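Local coordinates for RegF protein (Neisseria gonorrhoeae, PDB 4HOJ) that binds glutathione and calcium and, as a stringent starvation protein A homologue of the glutathione S-transferase fold, probably acts in the stress response, at residues 18-23 against 152-157; 68-73 against 91-96; 107-112 against 118-123. All coordinates share one frame; numbering follows the deposited sequence. Where two conformers were deposited one is given.

Contact 1 (18-23 against 152-157); sequences CRFVLY and IDVALA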
loop_
_atom_site.group_PDB
_atom_site.type_symbol
_atom_site.label_atom_id
_atom_site.label_comp_id
_atom_site.label_asym_id
_atom_site.label_seq_id
_atom_site.Cartn_x
_atom_site.Cartn_y
_atom_site.Cartn_z
ATOM N N CYS A 18 -7.018 -10.498 -8.972
ATOM C CA CYS A 18 -7.398 -11.484 -7.947
ATOM C C CYS A 18 -7.827 -12.799 -8.582
ATOM O O CYS A 18 -7.466 -13.874 -8.093
ATOM C CB CYS A 18 -8.521 -10.921 -7.084
ATOM S SG CYS A 18 -8.086 -9.382 -6.236
ATOM N N ARG A 19 -8.534 -12.769 -9.711
ATOM C CA ARG A 19 -8.874 -13.980 -10.446
ATOM C C ARG A 19 -7.616 -14.708 -10.873
ATOM O O ARG A 19 -7.537 -15.935 -10.744
ATOM C CB ARG A 19 -9.820 -13.638 -11.627
ATOM C CG ARG A 19 -11.236 -13.289 -11.149
ATOM C CD ARG A 19 -12.129 -12.999 -12.356
ATOM N NE ARG A 19 -12.209 -11.582 -12.711
ATOM C CZ ARG A 19 -11.704 -11.017 -13.817
ATOM N NH1 ARG A 19 -12.053 -9.748 -14.138
ATOM N NH2 ARG A 19 -10.930 -11.691 -14.628
ATOM N N PHE A 20 -6.616 -13.952 -11.332
ATOM C CA PHE A 20 -5.361 -14.570 -11.749
ATOM C C PHE A 20 -4.704 -15.318 -10.563
ATOM O O PHE A 20 -4.318 -16.485 -10.684
ATOM C CB PHE A 20 -4.507 -13.458 -12.338
ATOM C CG PHE A 20 -3.235 -13.911 -13.030
ATOM C CD1 PHE A 20 -2.919 -15.239 -13.273
ATOM C CD2 PHE A 20 -2.341 -12.909 -13.442
ATOM C CE1 PHE A 20 -1.714 -15.565 -13.947
ATOM C CE2 PHE A 20 -1.164 -13.205 -14.101
ATOM C CZ PHE A 20 -0.825 -14.551 -14.345
ATOM N N VAL A 21 -4.607 -14.663 -9.392
ATOM C CA VAL A 21 -4.047 -15.334 -8.233
ATOM C C VAL A 21 -4.839 -16.566 -7.872
ATOM O O VAL A 21 -4.246 -17.606 -7.573
ATOM C CB VAL A 21 -3.925 -14.386 -6.993
ATOM C CG1 VAL A 21 -3.455 -15.184 -5.750
ATOM C CG2 VAL A 21 -2.951 -13.269 -7.248
ATOM N N LEU A 22 -6.163 -16.478 -7.861
ATOM C CA LEU A 22 -6.977 -17.612 -7.438
ATOM C C LEU A 22 -6.756 -18.809 -8.319
ATOM O O LEU A 22 -6.609 -19.925 -7.820
ATOM C CB LEU A 22 -8.455 -17.205 -7.339
ATOM C CG LEU A 22 -8.747 -16.303 -6.138
ATOM C CD1 LEU A 22 -10.076 -15.589 -6.363
ATOM C CD2 LEU A 22 -8.770 -17.114 -4.861
ATOM N N TYR A 23 -6.682 -18.603 -9.635
ATOM C CA TYR A 23 -6.409 -19.724 -10.518
ATOM C C TYR A 23 -4.978 -20.227 -10.449
ATOM O O TYR A 23 -4.751 -21.428 -10.620
ATOM C CB TYR A 23 -6.837 -19.383 -11.942
ATOM C CG TYR A 23 -8.343 -19.477 -12.148
ATOM C CD1 TYR A 23 -8.943 -20.720 -12.204
ATOM C CD2 TYR A 23 -9.142 -18.350 -12.254
ATOM C CE1 TYR A 23 -10.296 -20.830 -12.390
ATOM C CE2 TYR A 23 -10.518 -18.449 -12.443
ATOM C CZ TYR A 23 -11.069 -19.706 -12.495
ATOM O OH TYR A 23 -12.424 -19.903 -12.681
ATOM N N ILE A 152 4.167 -9.755 -8.261
ATOM C CA ILE A 152 4.400 -8.510 -8.955
ATOM C C ILE A 152 3.987 -8.584 -10.437
ATOM O O ILE A 152 3.377 -7.675 -11.013
ATOM C CB ILE A 152 5.848 -7.960 -8.715
ATOM C CG1 ILE A 152 6.343 -8.128 -7.257
ATOM C CG2 ILE A 152 5.891 -6.498 -9.148
ATOM C CD1 ILE A 152 5.442 -7.872 -6.117
ATOM N N ASP A 153 4.293 -9.719 -11.051
ATOM C CA ASP A 153 3.789 -10.006 -12.397
ATOM C C ASP A 153 2.260 -10.074 -12.450
ATOM O O ASP A 153 1.606 -9.540 -13.347
ATOM C CB ASP A 153 4.363 -11.331 -12.893
ATOM C CG ASP A 153 5.895 -11.340 -12.854
ATOM O OD1 ASP A 153 6.505 -10.600 -13.660
ATOM O OD2 ASP A 153 6.464 -12.073 -12.049
ATOM N N VAL A 154 1.687 -10.674 -11.434
ATOM C CA VAL A 154 0.241 -10.761 -11.349
ATOM C C VAL A 154 -0.377 -9.379 -11.340
ATOM O O VAL A 154 -1.369 -9.120 -12.063
ATOM C CB VAL A 154 -0.194 -11.506 -10.084
ATOM C CG1 VAL A 154 -1.704 -11.342 -9.825
ATOM C CG2 VAL A 154 0.187 -12.982 -10.191
ATOM N N ALA A 155 0.179 -8.470 -10.531
ATOM C CA ALA A 155 -0.445 -7.139 -10.362
ATOM C C ALA A 155 -0.407 -6.337 -11.698
ATOM O O ALA A 155 -1.329 -5.591 -11.993
ATOM C CB ALA A 155 0.277 -6.412 -9.243
ATOM N N LEU A 156 0.662 -6.499 -12.478
ATOM C CA LEU A 156 0.800 -5.744 -13.701
ATOM C C LEU A 156 0.036 -6.363 -14.881
ATOM O O LEU A 156 -0.383 -5.645 -15.778
ATOM C CB LEU A 156 2.295 -5.693 -14.035
ATOM C CG LEU A 156 2.652 -4.962 -15.344
ATOM C CD1 LEU A 156 2.183 -3.489 -15.326
ATOM C CD2 LEU A 156 4.176 -5.025 -15.548
ATOM N N ALA A 157 -0.198 -7.680 -14.855
ATOM C CA ALA A 157 -0.670 -8.390 -16.047
ATOM C C ALA A 157 -1.991 -7.806 -16.585
ATOM O O ALA A 157 -2.137 -7.735 -17.781
ATOM C CB ALA A 157 -0.797 -9.900 -15.728
#

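Contact 2 (68-73 against 91-96); sequences INEYID and RGRLVL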
loop_
_atom_site.group_PDB
_atom_site.type_symbol
_atom_site.label_atom_id
_atom_site.label_comp_id
_atom_site.label_asym_id
_atom_site.label_seq_id
_atom_site.Cartn_x
_atom_site.Cartn_y
_atom_site.Cartn_z
ATOM N N ILE A 68 -5.949 -8.183 -0.978
ATOM C CA ILE A 68 -6.604 -9.454 -1.150
ATOM C C ILE A 68 -5.570 -10.475 -1.620
ATOM O O ILE A 68 -5.505 -11.595 -1.116
ATOM C CB ILE A 68 -7.699 -9.285 -2.230
ATOM C CG1 ILE A 68 -8.866 -8.479 -1.629
ATOM C CG2 ILE A 68 -8.180 -10.689 -2.712
ATOM C CD1 ILE A 68 -9.922 -8.015 -2.742
ATOM N N ASN A 69 -4.721 -10.060 -2.560
ATOM C CA ASN A 69 -3.773 -11.023 -3.137
ATOM C C ASN A 69 -2.692 -11.431 -2.166
ATOM O O ASN A 69 -2.294 -12.597 -2.151
ATOM C CB ASN A 69 -3.186 -10.468 -4.407
ATOM C CG ASN A 69 -4.177 -10.512 -5.533
ATOM O OD1 ASN A 69 -5.255 -11.089 -5.409
ATOM N ND2 ASN A 69 -3.808 -9.878 -6.659
ATOM N N GLU A 70 -2.220 -10.494 -1.317
ATOM C CA GLU A 70 -1.322 -10.859 -0.198
ATOM C C GLU A 70 -1.937 -11.884 0.686
ATOM O O GLU A 70 -1.283 -12.851 1.080
ATOM C CB GLU A 70 -0.973 -9.654 0.674
ATOM C CG GLU A 70 -0.033 -8.685 0.007
ATOM C CD GLU A 70 1.432 -8.952 0.257
ATOM O OE1 GLU A 70 1.785 -10.026 0.807
ATOM O OE2 GLU A 70 2.240 -8.065 -0.112
ATOM N N TYR A 71 -3.193 -11.652 1.048
ATOM C CA TYR A 71 -3.902 -12.608 1.881
ATOM C C TYR A 71 -3.943 -13.970 1.211
ATOM O O TYR A 71 -3.581 -14.967 1.827
ATOM C CB TYR A 71 -5.322 -12.092 2.225
ATOM C CG TYR A 71 -6.137 -13.135 2.912
ATOM C CD1 TYR A 71 -5.915 -13.457 4.241
ATOM C CD2 TYR A 71 -7.146 -13.793 2.235
ATOM C CE1 TYR A 71 -6.684 -14.420 4.877
ATOM C CE2 TYR A 71 -7.917 -14.775 2.854
ATOM C CZ TYR A 71 -7.682 -15.086 4.162
ATOM O OH TYR A 71 -8.456 -16.022 4.796
ATOM N N ILE A 72 -4.357 -14.023 -0.050
ATOM C CA ILE A 72 -4.474 -15.305 -0.713
ATOM C C ILE A 72 -3.108 -16.032 -0.709
ATOM O O ILE A 72 -3.036 -17.245 -0.492
ATOM C CB ILE A 72 -5.048 -15.144 -2.112
ATOM C CG1 ILE A 72 -6.488 -14.676 -2.025
ATOM C CG2 ILE A 72 -5.007 -16.521 -2.831
ATOM C CD1 ILE A 72 -6.996 -14.152 -3.367
ATOM N N ASP A 73 -2.041 -15.269 -0.958
ATOM C CA ASP A 73 -0.726 -15.875 -1.022
ATOM C C ASP A 73 -0.330 -16.484 0.317
ATOM O O ASP A 73 0.364 -17.510 0.356
ATOM C CB ASP A 73 0.315 -14.831 -1.443
ATOM C CG ASP A 73 1.601 -15.447 -1.913
ATOM O OD1 ASP A 73 1.553 -16.512 -2.594
ATOM O OD2 ASP A 73 2.684 -14.905 -1.616
ATOM N N ARG A 91 11.910 -5.202 -1.990
ATOM C CA ARG A 91 12.023 -4.592 -3.299
ATOM C C ARG A 91 10.706 -4.779 -4.062
ATOM O O ARG A 91 10.242 -3.853 -4.733
ATOM C CB ARG A 91 13.161 -5.218 -4.128
ATOM C CG ARG A 91 14.501 -4.744 -3.714
ATOM C CD ARG A 91 15.583 -5.101 -4.768
ATOM N NE ARG A 91 16.890 -4.626 -4.338
ATOM C CZ ARG A 91 17.903 -5.430 -4.064
ATOM N NH1 ARG A 91 17.739 -6.742 -4.211
ATOM N NH2 ARG A 91 19.071 -4.931 -3.675
ATOM N N GLY A 92 10.114 -5.979 -4.020
ATOM C CA GLY A 92 8.875 -6.228 -4.741
ATOM C C GLY A 92 7.724 -5.434 -4.210
ATOM O O GLY A 92 6.946 -4.907 -4.984
ATOM N N ARG A 93 7.608 -5.322 -2.887
ATOM C CA ARG A 93 6.521 -4.498 -2.341
ATOM C C ARG A 93 6.674 -3.069 -2.778
ATOM O O ARG A 93 5.681 -2.371 -3.016
ATOM C CB ARG A 93 6.510 -4.578 -0.826
ATOM C CG ARG A 93 5.970 -5.868 -0.376
ATOM C CD ARG A 93 5.810 -5.691 1.110
ATOM N NE ARG A 93 5.586 -6.940 1.766
ATOM C CZ ARG A 93 6.460 -7.575 2.539
ATOM N NH1 ARG A 93 7.698 -7.087 2.817
ATOM N NH2 ARG A 93 6.052 -8.745 2.992
ATOM N N LEU A 94 7.901 -2.567 -2.898
ATOM C CA LEU A 94 8.079 -1.194 -3.360
ATOM C C LEU A 94 7.738 -1.051 -4.823
ATOM O O LEU A 94 7.136 -0.030 -5.190
ATOM C CB LEU A 94 9.527 -0.739 -3.024
ATOM C CG LEU A 94 9.783 0.737 -3.342
ATOM C CD1 LEU A 94 8.825 1.686 -2.552
ATOM C CD2 LEU A 94 11.270 1.058 -3.051
ATOM N N VAL A 95 8.096 -2.051 -5.641
ATOM C CA VAL A 95 7.675 -2.035 -7.045
ATOM C C VAL A 95 6.132 -2.007 -7.146
ATOM O O VAL A 95 5.555 -1.155 -7.861
ATOM C CB VAL A 95 8.241 -3.206 -7.840
ATOM C CG1 VAL A 95 7.550 -3.283 -9.220
ATOM C CG2 VAL A 95 9.713 -3.015 -8.007
ATOM N N LEU A 96 5.443 -2.778 -6.323
ATOM C CA LEU A 96 3.964 -2.771 -6.312
ATOM C C LEU A 96 3.452 -1.404 -5.968
ATOM O O LEU A 96 2.503 -0.885 -6.564
ATOM C CB LEU A 96 3.395 -3.800 -5.331
ATOM C CG LEU A 96 3.396 -5.284 -5.607
ATOM C CD1 LEU A 96 2.955 -6.137 -4.408
ATOM C CD2 LEU A 96 2.385 -5.559 -6.744
#

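Contact 3 (107-112 against 118-123); sequences VQVLEN and KEQAKA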
loop_
_atom_site.group_PDB
_atom_site.type_symbol
_atom_site.label_atom_id
_atom_site.label_comp_id
_atom_site.label_asym_id
_atom_site.label_seq_id
_atom_site.Cartn_x
_atom_site.Cartn_y
_atom_site.Cartn_z
ATOM N N VAL A 107 -4.772 4.017 -14.823
ATOM C CA VAL A 107 -5.768 2.984 -15.163
ATOM C C VAL A 107 -7.122 3.366 -14.562
ATOM O O VAL A 107 -8.139 3.250 -15.232
ATOM C CB VAL A 107 -5.290 1.621 -14.639
ATOM C CG1 VAL A 107 -6.457 0.562 -14.711
ATOM C CG2 VAL A 107 -4.064 1.197 -15.431
ATOM N N GLN A 108 -7.145 3.849 -13.316
ATOM C CA GLN A 108 -8.446 4.243 -12.760
ATOM C C GLN A 108 -9.136 5.347 -13.533
ATOM O O GLN A 108 -10.376 5.379 -13.604
ATOM C CB GLN A 108 -8.299 4.647 -11.275
ATOM C CG GLN A 108 -7.908 3.423 -10.399
ATOM C CD GLN A 108 -7.708 3.770 -8.931
ATOM O OE1 GLN A 108 -8.640 4.240 -8.270
ATOM N NE2 GLN A 108 -6.487 3.620 -8.441
ATOM N N VAL A 109 -8.338 6.282 -14.066
ATOM C CA VAL A 109 -8.902 7.349 -14.906
ATOM C C VAL A 109 -9.519 6.779 -16.200
ATOM O O VAL A 109 -10.619 7.134 -16.577
ATOM C CB VAL A 109 -7.846 8.429 -15.257
ATOM C CG1 VAL A 109 -8.461 9.490 -16.191
ATOM C CG2 VAL A 109 -7.295 9.121 -14.000
ATOM N N LEU A 110 -8.825 5.837 -16.846
ATOM C CA LEU A 110 -9.328 5.216 -18.062
ATOM C C LEU A 110 -10.556 4.405 -17.753
ATOM O O LEU A 110 -11.392 4.223 -18.632
ATOM C CB LEU A 110 -8.251 4.304 -18.660
ATOM C CG LEU A 110 -7.031 5.059 -19.192
ATOM C CD1 LEU A 110 -6.143 4.139 -19.977
ATOM C CD2 LEU A 110 -7.498 6.199 -20.096
ATOM N N GLU A 111 -10.673 3.875 -16.536
ATOM C CA GLU A 111 -11.842 3.081 -16.154
ATOM C C GLU A 111 -13.046 3.890 -15.688
ATOM O O GLU A 111 -14.148 3.348 -15.554
ATOM C CB GLU A 111 -11.469 2.085 -15.031
ATOM C CG GLU A 111 -10.532 0.896 -15.462
ATOM C CD GLU A 111 -11.241 -0.056 -16.415
ATOM O OE1 GLU A 111 -12.421 -0.322 -16.250
ATOM O OE2 GLU A 111 -10.555 -0.508 -17.329
ATOM N N ASN A 112 -12.821 5.171 -15.446
ATOM C CA ASN A 112 -13.853 6.043 -14.916
ATOM C C ASN A 112 -14.702 6.600 -16.067
ATOM O O ASN A 112 -14.212 7.439 -16.821
ATOM C CB ASN A 112 -13.173 7.164 -14.137
ATOM C CG ASN A 112 -14.154 8.131 -13.525
ATOM O OD1 ASN A 112 -15.378 7.948 -13.610
ATOM N ND2 ASN A 112 -13.614 9.167 -12.888
ATOM N N LYS A 118 -10.008 14.675 -22.101
ATOM C CA LYS A 118 -8.685 15.231 -21.889
ATOM C C LYS A 118 -7.921 14.502 -20.784
ATOM O O LYS A 118 -6.748 14.173 -20.962
ATOM C CB LYS A 118 -8.795 16.726 -21.596
ATOM C CG LYS A 118 -7.473 17.392 -21.415
ATOM C CD LYS A 118 -7.593 18.848 -21.784
ATOM C CE LYS A 118 -6.501 19.677 -21.129
ATOM N NZ LYS A 118 -6.371 21.022 -21.758
ATOM N N GLU A 119 -8.593 14.210 -19.669
ATOM C CA GLU A 119 -7.984 13.451 -18.585
ATOM C C GLU A 119 -7.588 12.056 -19.048
ATOM O O GLU A 119 -6.517 11.532 -18.697
ATOM C CB GLU A 119 -8.942 13.356 -17.394
ATOM C CG GLU A 119 -9.306 14.757 -16.844
ATOM C CD GLU A 119 -10.594 14.799 -16.004
ATOM O OE1 GLU A 119 -10.840 15.852 -15.365
ATOM O OE2 GLU A 119 -11.354 13.801 -15.976
ATOM N N GLN A 120 -8.447 11.437 -19.849
ATOM C CA GLN A 120 -8.178 10.073 -20.286
ATOM C C GLN A 120 -7.033 10.046 -21.300
ATOM O O GLN A 120 -6.208 9.125 -21.275
ATOM C CB GLN A 120 -9.454 9.425 -20.818
ATOM C CG GLN A 120 -10.463 9.218 -19.686
ATOM C CD GLN A 120 -11.689 8.422 -20.107
ATOM O OE1 GLN A 120 -12.181 8.551 -21.245
ATOM N NE2 GLN A 120 -12.224 7.627 -19.183
ATOM N N ALA A 121 -6.933 11.085 -22.130
ATOM C CA ALA A 121 -5.810 11.170 -23.046
ATOM C C ALA A 121 -4.480 11.292 -22.281
ATOM O O ALA A 121 -3.506 10.628 -22.621
ATOM C CB ALA A 121 -6.004 12.363 -24.015
ATOM N N LYS A 122 -4.446 12.146 -21.258
ATOM C CA LYS A 122 -3.252 12.265 -20.422
ATOM C C LYS A 122 -2.909 10.934 -19.746
ATOM O O LYS A 122 -1.732 10.543 -19.689
ATOM C CB LYS A 122 -3.421 13.370 -19.388
ATOM C CG LYS A 122 -3.712 14.709 -20.054
ATOM C CD LYS A 122 -3.308 15.924 -19.213
ATOM C CE LYS A 122 -3.854 15.848 -17.799
ATOM N NZ LYS A 122 -3.838 17.207 -17.173
ATOM N N ALA A 123 -3.930 10.230 -19.254
ATOM C CA ALA A 123 -3.680 8.932 -18.611
ATOM C C ALA A 123 -3.095 7.907 -19.563
ATOM O O ALA A 123 -2.184 7.169 -19.203
ATOM C CB ALA A 123 -4.955 8.383 -17.938
#

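Contact 1 (18-23 against 152-157)
V154 meets both F20 and V21, and these three side chains carry nearly all of a buried contact between the two domains of the glutathione transferase fold. Helix 13-25 belongs to the thioredoxin-like N-terminal domain and helix 151-161 to the all-helical C-terminal domain; the axes of segments 18-23 and 152-157 pass 9.4 Å apart at 139°, closer to antiparallel than to perpendicular. V154 contributes slightly more surface than F20. Its CG2 methyl lies over one face of the F20 ring, offset toward the rim and 4.1 Å above the plane, whereas CG1 meets both V21 CG2 and F20 CD2. The V154 backbone is also close, for F20 CE2 comes within 3.9 Å of V154 CA, so the CD2-CE2 side of the ring also reaches the backbone of V154. What brings the ring there is its first torsion (chi1 -171°), which sets CG opposite the backbone nitrogen and extends the ring from a CB already directed at the partner helix. One turn further along, A157 adds its methyl, with CB 3.7 Å from F20 CE2 and oblique to the ring. The tightest point is V21 CG2 to V154 CG1 at 3.5 Å, shorter than a normal carbon-carbon contact, where the two valines meet at about a right angle. The contacts between the segments are all apolar, and all four touching residues are buried. Several neighbours enclose them. F190 of helix 188-193 packs edge-to-face against F20 and also touches A157. N69 and I72 of helix 65-75 lie against V21, and on helix 151-161 A155 and I152 rest on L96 of helix 86-102. Behind helix 13-25, R19 NE hydrogen-bonds to S8 OG on strand 5-8.

Contact 2 (68-73 against 91-96)
E70 and R93 meet between helix 65-75, the last helix of the thioredoxin-like domain, and helix 86-102, which opens the helical domain of the glutathione transferase fold. Along the first segment, I68 turns to the sheet side of its own domain, where it packs on L62 of strand 60-63, and N69 lies against R17, C18 and V21 of helix 13-25. E70 is the residue that reaches across. It was modelled in two conformers; in the one described here, its CB points at the second helix, and a bend at chi2 (-91°) carries the carboxylate outward to R93. Y71 returns to the sheet, its OH hydrogen-bonded to E57 OE1, while I72 packs on V21; D73 closes the segment with a salt bridge to K25. The touch itself is slight, burying 76 Å² in all, and the helices stand well apart, with the CA atoms of E70 and R93 separated by 10.3 Å. R93 covers the distance with a chain extended from CG to NE, meeting E70 at about a right angle. The charged pair is a long salt bridge, tentative because it rests on one conformer, and its attraction is probably modest. Across the dimer interface, R93 NH2 forms a salt bridge with E74 of the second subunit, and R93 also packs on E70 of that subunit. The contact therefore lies at a junction of domains and subunits, with the E74 bridge the stronger of the two charged contacts of R93. In this conformer the carboxylate and guanidinium planes differ by 18°, and E70 OE2 approaches the guanidinium edge near its plane, 4.0 Å from R93 NE.

Contact 3 (107-112 against 118-123)
Q120 reaches from helix 117-134 to helix 104-111, closing an alpha-helical hairpin, two roughly antiparallel helices joined by a loop, in the helical domain of the glutathione transferase fold. The two short helical segments run at 144° to each other, their axes 8.7 Å apart. At the centre, Q120 NE2 donates a hydrogen bond of 3.1 Å to V109 O, and its N-H points almost straight at the oxygen (168°). The acceptor lies in the plane of the Q120 amide, while the donor is tilted 20° out of the V109 carbonyl plane. That oxygen is gripped twice, because N112 N also binds it and comes from the opposite face. The carbonyl is thus engaged both by the backbone N-H of N112, three residues on, and by the next helix. Apolar groups pack beside this bond. L110 CD2 reaches Q120 CB at 3.8 Å, the two side chains crossing at a slant, and A123 inserts its methyl between V109 and L110, with A123 CB 3.9 Å from V109 CB. V109 CG1, turned opposite its backbone nitrogen, meets E119 near its backbone. Further out, the connecting loop is fastened at both ends: N112 OD1 accepts from A114 N, and E119 OE2 accepts from A116 N. A115 of the same loop touches V109 and Q120, and behind L110 lie Y166, R124 and I127. On the far side V107 packs on P13 and F14, residues of the glutathione pocket. L110 also reaches the second helix's backbone, its CD2 coming to 3.4 Å from Q120 O.

Contacts 1 and 2 adjoin, their centres 10 Å apart. Helix 151-161 fits against helix 86-102, with I152 CD1 3.3 Å from L96 CG, while N69 of helix 65-75 backs C18 and V21. Both contacts join the N-terminal to the C-terminal domain, contact 1 by buried apolar packing and contact 2 at the dimer interface. Contact 3 stands apart within the helical domain, its centre 22 Å from that of contact 1 and 25 Å from that of contact 2. Glutathione lies about 11 Å from the V154 and E70 side chains but only about 7 Å from that of N112, placing contact 3 nearest the pocket.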